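Local coordinates for uncharacterized protein BAD_0989 (Bifidobacterium adolescentis ATCC 15703, PDB 3CYM) that is of unknown function but probably binds nucleic acid and acts as a 3'-5' exonuclease of the ribonuclease D type, with an HRDC domain, at residues 245-248 against 249-252; 294-297 against 298-301; 302-305 against 306-310. One frame throughout, in Å; residues are numbered along the deposited sequence. Where two conformers were deposited one is given.

In the fold
All three contacts are local, each joining residues one helical turn apart, and they follow one another in series: none nests in or crosses another, and none closes a long loop. Contact 1 comes first, at the C-terminal end of helix 231-250 in the HRDC region. Some forty residues later contact 2 forms helix 296-301, and contact 3 continues directly from it through helix 304-307. The chain thereby returns to contact 1, since Y251 CB lies 3.8 Å from I306 CG2 and Y251 CD2 lies 3.9 Å from I310 CD1. Contacts 1 and 2 stay apart, their nearest atoms about 10 Å away. Residues 51-53, in the exonuclease region, adjoin all three.

Contact 1: 245-248 against 249-252; sequences DELA and REYD
R249 reaches back one turn to D245 at the C-terminal end of helix 231-250. Its CB rests 3.5 Å from D245 O, the carbonyl that also accepts R249 N in an i to i+4 bond. With CG anti to the backbone N (chi1 -176°) and a bend at chi3, the chain swings its guanidinium to the D245 carboxylate. R249 NH1 lies 3.1 Å from D245 OD2, and R249 NH2 stands 3.4 Å from the same oxygen. The group planes are 79° apart, and the N-H...O angle of 129° makes the NH1 bond weak, although the pair is a salt bridge. D245 OD1 bonds instead to the hydroxyl of Y53.

Further round, L247 and Y251 lie alongside each other, with L247 CD2 4.0 Å from Y251 CE2. L247 O accepts Y251 N and also sits in the plane of the tyrosine ring at its edge, 3.3 Å from Y251 CD2. The methyl L247 CD2 also lies 3.5 Å from E250 OE1. D252, first to leave helical geometry, turns to positive phi, and its carboxylate salt-bridges R52.

The D245 carboxylate thus serves two partners, one per oxygen, and its hold on R249 is probably more electrostatic than directional.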
loop_
_atom_site.group_PDB
_atom_site.type_symbol
_atom_site.label_atom_id
_atom_site.label_comp_id
_atom_site.label_asym_id
_atom_site.label_seq_id
_atom_site.Cartn_x
_atom_site.Cartn_y
_atom_site.Cartn_z
ATOM N N ASP A 245 -13.930 -8.043 -12.049
ATOM C CA ASP A 245 -13.725 -6.830 -11.249
ATOM C C ASP A 245 -15.041 -6.132 -10.892
ATOM O O ASP A 245 -15.194 -5.633 -9.780
ATOM C CB ASP A 245 -12.785 -5.862 -11.970
ATOM C CG ASP A 245 -12.384 -4.682 -11.105
ATOM O OD1 ASP A 245 -11.571 -4.867 -10.174
ATOM O OD2 ASP A 245 -12.876 -3.570 -11.372
ATOM N N GLU A 246 -15.974 -6.103 -11.840
ATOM C CA GLU A 246 -17.315 -5.545 -11.620
ATOM C C GLU A 246 -18.053 -6.294 -10.521
ATOM O O GLU A 246 -18.560 -5.684 -9.575
ATOM C CB GLU A 246 -18.139 -5.618 -12.906
ATOM C CG GLU A 246 -17.660 -4.710 -14.014
ATOM C CD GLU A 246 -18.404 -4.928 -15.311
ATOM O OE1 GLU A 246 -19.403 -5.685 -15.318
ATOM O OE2 GLU A 246 -17.979 -4.340 -16.329
ATOM N N LEU A 247 -18.087 -7.617 -10.660
ATOM C CA LEU A 247 -18.781 -8.512 -9.735
ATOM C C LEU A 247 -18.117 -8.577 -8.370
ATOM O O LEU A 247 -18.786 -8.772 -7.367
ATOM C CB LEU A 247 -18.883 -9.915 -10.335
ATOM C CG LEU A 247 -19.844 -10.037 -11.527
ATOM C CD1 LEU A 247 -19.638 -11.310 -12.315
ATOM C CD2 LEU A 247 -21.294 -9.936 -11.074
ATOM N N ALA A 248 -16.800 -8.413 -8.334
ATOM C CA ALA A 248 -16.065 -8.397 -7.070
ATOM C C ALA A 248 -16.372 -7.137 -6.267
ATOM O O ALA A 248 -16.445 -7.185 -5.037
ATOM C CB ALA A 248 -14.587 -8.520 -7.319
ATOM N N ARG A 249 -16.546 -6.019 -6.972
ATOM C CA ARG A 249 -16.885 -4.733 -6.360
ATOM C C ARG A 249 -18.343 -4.721 -5.902
ATOM O O ARG A 249 -18.655 -4.238 -4.814
ATOM C CB ARG A 249 -16.635 -3.594 -7.355
ATOM C CG ARG A 249 -16.862 -2.191 -6.788
ATOM C CD ARG A 249 -16.835 -1.108 -7.863
ATOM N NE ARG A 249 -15.485 -0.844 -8.363
ATOM C CZ ARG A 249 -14.995 -1.303 -9.516
ATOM N NH1 ARG A 249 -13.752 -0.999 -9.872
ATOM N NH2 ARG A 249 -15.738 -2.060 -10.315
ATOM N N GLU A 250 -19.218 -5.257 -6.749
ATOM C CA GLU A 250 -20.652 -5.322 -6.484
ATOM C C GLU A 250 -20.946 -6.203 -5.275
ATOM O O GLU A 250 -21.772 -5.845 -4.429
ATOM C CB GLU A 250 -21.381 -5.852 -7.722
ATOM C CG GLU A 250 -22.861 -6.144 -7.531
ATOM C CD GLU A 250 -23.502 -6.779 -8.750
ATOM O OE1 GLU A 250 -22.770 -7.128 -9.707
ATOM O OE2 GLU A 250 -24.746 -6.926 -8.748
ATOM N N TYR A 251 -20.256 -7.342 -5.196
ATOM C CA TYR A 251 -20.470 -8.311 -4.122
ATOM C C TYR A 251 -19.497 -8.178 -2.950
ATOM O O TYR A 251 -19.573 -8.957 -1.997
ATOM C CB TYR A 251 -20.450 -9.732 -4.680
ATOM C CG TYR A 251 -21.712 -10.079 -5.423
ATOM C CD1 TYR A 251 -22.820 -10.573 -4.745
ATOM C CD2 TYR A 251 -21.810 -9.897 -6.794
ATOM C CE1 TYR A 251 -23.988 -10.886 -5.414
ATOM C CE2 TYR A 251 -22.979 -10.209 -7.476
ATOM C CZ TYR A 251 -24.061 -10.704 -6.777
ATOM O OH TYR A 251 -25.224 -11.017 -7.435
ATOM N N ASP A 252 -18.597 -7.194 -3.041
ATOM C CA ASP A 252 -17.634 -6.837 -1.985
ATOM C C ASP A 252 -16.780 -8.034 -1.547
ATOM O O ASP A 252 -16.857 -8.497 -0.409
ATOM C CB ASP A 252 -18.352 -6.168 -0.803
ATOM C CG ASP A 252 -17.399 -5.502 0.163
ATOM O OD1 ASP A 252 -16.210 -5.310 -0.183
ATOM O OD2 ASP A 252 -17.850 -5.168 1.278
#

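Contact 2: 294-297 against 298-301; sequences SEQD and KMFE
In the short helix 296-301, Q296 O is shared by two amides, F300 N and M299 N. The bond from F300 N to Q296 O, at 3.0 Å and 149°, is the i to i+4 link of a regular alpha helix. M299 N is equally near, but its angle of 121° makes it a weak i to i+3 bond. One residue on, D297 O takes E301 N in the same i to i+4 pattern. E301 also brings CG to 3.3 Å from D297 O, while its carboxylate forms salt bridges with R287 and R289.

On the exposed side E295 and K298 run side by side and point the same way. E295 folds at chi2 and K298 bends at chi3 and chi4, which bring K298 NZ to 2.9 Å from E295 OE1. This is a salt bridge, with a weak hydrogen bond within it.

The other flank of the helix packs on the exonuclease region of the chain. F300 stacks its ring with that of F51, and the same ring brings CD2 to 3.2 Å from Q296 O. M299, its CG anti to the backbone N (chi1 -155°), turns its chain away from Q296 and touches F51 and Y158; what remains between the two is Q296 OE1 at 4.0 Å from M299 CB, the side chains crossing at a slant. The amide nitrogen of Q296 has its partner elsewhere, NE2 bonding to A153 O. D297 reaches back with OD2 to the hydroxyl of T292.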
loop_
_atom_site.group_PDB
_atom_site.type_symbol
_atom_site.label_atom_id
_atom_site.label_comp_id
_atom_site.label_asym_id
_atom_site.label_seq_id
_atom_site.Cartn_x
_atom_site.Cartn_y
_atom_site.Cartn_z
ATOM N N SER A 294 -4.525 -23.889 7.467
ATOM C CA SER A 294 -4.532 -23.003 8.632
ATOM C C SER A 294 -5.947 -22.745 9.149
ATOM O O SER A 294 -6.929 -23.226 8.580
ATOM C CB SER A 294 -3.882 -21.659 8.279
ATOM O OG SER A 294 -2.517 -21.810 7.934
ATOM N N GLU A 295 -6.028 -21.965 10.226
ATOM C CA GLU A 295 -7.283 -21.410 10.731
ATOM C C GLU A 295 -7.886 -20.378 9.762
ATOM O O GLU A 295 -9.062 -20.012 9.871
ATOM C CB GLU A 295 -7.048 -20.761 12.100
ATOM C CG GLU A 295 -6.982 -21.741 13.261
ATOM C CD GLU A 295 -8.344 -22.323 13.607
ATOM O OE1 GLU A 295 -8.481 -23.566 13.619
ATOM O OE2 GLU A 295 -9.283 -21.534 13.852
ATOM N N GLN A 296 -7.058 -19.912 8.826
ATOM C CA GLN A 296 -7.456 -18.976 7.782
ATOM C C GLN A 296 -8.414 -19.602 6.774
ATOM O O GLN A 296 -9.191 -18.897 6.140
ATOM C CB GLN A 296 -6.218 -18.445 7.049
ATOM C CG GLN A 296 -5.410 -17.405 7.818
ATOM C CD GLN A 296 -6.003 -16.003 7.723
ATOM O OE1 GLN A 296 -7.074 -15.724 8.272
ATOM N NE2 GLN A 296 -5.301 -15.112 7.028
ATOM N N ASP A 297 -8.348 -20.922 6.626
ATOM C CA ASP A 297 -9.179 -21.648 5.666
ATOM C C ASP A 297 -10.672 -21.523 5.980
ATOM O O ASP A 297 -11.473 -21.256 5.082
ATOM C CB ASP A 297 -8.745 -23.118 5.584
ATOM C CG ASP A 297 -7.353 -23.290 4.973
ATOM O OD1 ASP A 297 -7.012 -24.434 4.602
ATOM O OD2 ASP A 297 -6.601 -22.292 4.863
ATOM N N LYS A 298 -11.027 -21.686 7.256
ATOM C CA LYS A 298 -12.391 -21.429 7.734
ATOM C C LYS A 298 -12.803 -19.961 7.571
ATOM O O LYS A 298 -13.992 -19.660 7.430
ATOM C CB LYS A 298 -12.547 -21.801 9.214
ATOM C CG LYS A 298 -12.526 -23.282 9.552
ATOM C CD LYS A 298 -12.974 -23.462 10.990
ATOM C CE LYS A 298 -12.105 -24.444 11.732
ATOM N NZ LYS A 298 -10.713 -23.956 11.870
ATOM N N MET A 299 -11.823 -19.059 7.615
ATOM C CA MET A 299 -12.086 -17.631 7.482
ATOM C C MET A 299 -12.417 -17.232 6.042
ATOM O O MET A 299 -13.236 -16.347 5.821
ATOM C CB MET A 299 -10.924 -16.803 8.043
ATOM C CG MET A 299 -11.328 -15.400 8.495
ATOM S SD MET A 299 -12.411 -15.293 9.949
ATOM C CE MET A 299 -11.662 -16.475 11.064
ATOM N N PHE A 300 -11.795 -17.902 5.076
ATOM C CA PHE A 300 -12.125 -17.718 3.662
ATOM C C PHE A 300 -13.436 -18.397 3.310
ATOM O O PHE A 300 -14.220 -17.853 2.535
ATOM C CB PHE A 300 -11.013 -18.250 2.749
ATOM C CG PHE A 300 -9.849 -17.318 2.612
ATOM C CD1 PHE A 300 -9.922 -16.216 1.773
ATOM C CD2 PHE A 300 -8.685 -17.538 3.327
ATOM C CE1 PHE A 300 -8.849 -15.346 1.656
ATOM C CE2 PHE A 300 -7.609 -16.675 3.219
ATOM C CZ PHE A 300 -7.690 -15.577 2.380
ATOM N N GLU A 301 -13.668 -19.574 3.893
ATOM C CA GLU A 301 -14.875 -20.380 3.644
ATOM C C GLU A 301 -16.199 -19.671 3.944
ATOM O O GLU A 301 -17.257 -20.081 3.447
ATOM C CB GLU A 301 -14.810 -21.719 4.393
ATOM C CG GLU A 301 -14.027 -22.814 3.681
ATOM C CD GLU A 301 -14.532 -23.070 2.278
ATOM O OE1 GLU A 301 -13.695 -23.111 1.360
ATOM O OE2 GLU A 301 -15.760 -23.226 2.091
#

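Contact 3: 302-305 against 306-310; sequences RYAP and IQRKI
Y303 O and A304 O receive the amides of Q307 and R308, setting the single turn of helix 304-307, which runs on into a type I beta turn from Q307 to I310. Q307 N meets Y303 O at 3.0 Å, straight (160°) and in the carbonyl plane. I306 N adds a weak bond to the same oxygen. R308 N lies 2.8 Å from A304 O, nearly along the C=O axis. P305 has no N-H to give, which costs nothing in a first turn. The beta turn is marked by I310 N bonding to Q307 O at 3.3 Å.

Q307 lies against this turn. Q307 CG passes 3.4 Å from Y303 O, and the chain, extended beyond it, brings Q307 OE1 to 3.3 Å from A304 CA. The guanidinium of R308 lays one face over P305 CA, but this arginine has two conformers and the placement is doubtful.

Outside partners fix the ends: Q307 NE2 bonds to the carbonyls of L257 and V288, Q307 OE1 to R287 NH1, and Y303 OH to D155 and R52. With a leucine in place of Q307, the L257 and V288 carbonyls would probably lose the amide nitrogen that donates to both, and R287 an acceptor.

At the outer side of the turn, a water molecule donates to P305 O at 2.8 Å.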
loop_
_atom_site.group_PDB
_atom_site.type_symbol
_atom_site.label_atom_id
_atom_site.label_comp_id
_atom_site.label_asym_id
_atom_site.label_seq_id
_atom_site.Cartn_x
_atom_site.Cartn_y
_atom_site.Cartn_z
ATOM N N ARG A 302 -16.120 -18.614 4.755
ATOM C CA ARG A 302 -17.250 -17.727 5.046
ATOM C C ARG A 302 -17.792 -17.049 3.795
ATOM O O ARG A 302 -18.954 -16.648 3.751
ATOM C CB ARG A 302 -16.825 -16.645 6.041
ATOM C CG ARG A 302 -16.860 -17.080 7.491
ATOM C CD ARG A 302 -15.882 -16.299 8.353
ATOM N NE ARG A 302 -16.199 -14.875 8.477
ATOM C CZ ARG A 302 -15.519 -13.893 7.883
ATOM N NH1 ARG A 302 -14.481 -14.172 7.092
ATOM N NH2 ARG A 302 -15.877 -12.626 8.076
ATOM N N TYR A 303 -16.934 -16.908 2.787
ATOM C CA TYR A 303 -17.289 -16.234 1.541
ATOM C C TYR A 303 -17.887 -17.161 0.494
ATOM O O TYR A 303 -18.250 -16.706 -0.596
ATOM C CB TYR A 303 -16.077 -15.479 0.983
ATOM C CG TYR A 303 -15.726 -14.273 1.828
ATOM C CD1 TYR A 303 -16.250 -13.021 1.526
ATOM C CD2 TYR A 303 -14.906 -14.392 2.954
ATOM C CE1 TYR A 303 -15.958 -11.915 2.305
ATOM C CE2 TYR A 303 -14.599 -13.290 3.737
ATOM C CZ TYR A 303 -15.133 -12.055 3.406
ATOM O OH TYR A 303 -14.839 -10.949 4.165
ATOM N N ALA A 304 -18.003 -18.446 0.838
ATOM C CA ALA A 304 -18.602 -19.458 -0.048
ATOM C C ALA A 304 -19.998 -19.121 -0.592
ATOM O O ALA A 304 -20.212 -19.289 -1.792
ATOM C CB ALA A 304 -18.577 -20.846 0.585
ATOM N N PRO A 305 -20.943 -18.636 0.263
ATOM C CA PRO A 305 -22.248 -18.236 -0.293
ATOM C C PRO A 305 -22.228 -17.101 -1.321
ATOM O O PRO A 305 -23.118 -17.038 -2.167
ATOM C CB PRO A 305 -23.039 -17.807 0.947
ATOM C CG PRO A 305 -22.402 -18.555 2.065
ATOM C CD PRO A 305 -20.948 -18.488 1.734
ATOM N N ILE A 306 -21.232 -16.220 -1.247
ATOM C CA ILE A 306 -21.038 -15.189 -2.273
ATOM C C ILE A 306 -20.419 -15.831 -3.517
ATOM O O ILE A 306 -20.820 -15.536 -4.643
ATOM C CB ILE A 306 -20.187 -13.974 -1.762
ATOM C CG1 ILE A 306 -20.982 -13.125 -0.770
ATOM C CG2 ILE A 306 -19.788 -13.049 -2.905
ATOM C CD1 ILE A 306 -20.765 -13.480 0.679
ATOM N N GLN A 307 -19.453 -16.725 -3.309
ATOM C CA GLN A 307 -18.810 -17.417 -4.424
ATOM C C GLN A 307 -19.826 -18.216 -5.243
ATOM O O GLN A 307 -19.797 -18.164 -6.468
ATOM C CB GLN A 307 -17.700 -18.333 -3.932
ATOM C CG GLN A 307 -16.499 -17.622 -3.382
ATOM C CD GLN A 307 -15.502 -18.595 -2.811
ATOM O OE1 GLN A 307 -15.758 -19.231 -1.789
ATOM N NE2 GLN A 307 -14.355 -18.720 -3.465
ATOM N N ARG A 308 -20.735 -18.912 -4.551
ATOM C CA ARG A 308 -21.801 -19.719 -5.159
ATOM C C ARG A 308 -22.807 -18.869 -5.930
ATOM O O ARG A 308 -23.544 -19.375 -6.770
ATOM C CB ARG A 308 -22.578 -20.500 -4.085
ATOM C CG ARG A 308 -21.801 -21.547 -3.295
ATOM C CD ARG A 308 -22.743 -22.326 -2.381
ATOM N NE ARG A 308 -22.256 -22.402 -1.001
ATOM C CZ ARG A 308 -22.874 -21.859 0.046
ATOM N NH1 ARG A 308 -24.025 -21.212 -0.112
ATOM N NH2 ARG A 308 -22.351 -21.976 1.258
ATOM N N LYS A 309 -22.865 -17.575 -5.607
ATOM C CA LYS A 309 -23.834 -16.655 -6.220
ATOM C C LYS A 309 -23.437 -16.321 -7.660
ATOM O O LYS A 309 -24.265 -15.927 -8.475
ATOM C CB LYS A 309 -23.924 -15.366 -5.402
ATOM C CG LYS A 309 -25.325 -14.841 -5.188
ATOM C CD LYS A 309 -25.789 -15.074 -3.748
ATOM C CE LYS A 309 -25.312 -13.953 -2.826
ATOM N NZ LYS A 309 -25.613 -14.232 -1.384
ATOM N N ILE A 310 -22.153 -16.469 -7.956
ATOM C CA ILE A 310 -21.647 -16.279 -9.303
ATOM C C ILE A 310 -21.443 -17.652 -9.944
ATOM O O ILE A 310 -20.695 -18.485 -9.434
ATOM C CB ILE A 310 -20.387 -15.384 -9.284
ATOM C CG1 ILE A 310 -20.818 -13.939 -9.055
ATOM C CG2 ILE A 310 -19.640 -15.452 -10.589
ATOM C CD1 ILE A 310 -20.217 -13.306 -7.844
HETATM O O HOH W 1 -25.161 -18.904 -2.233
#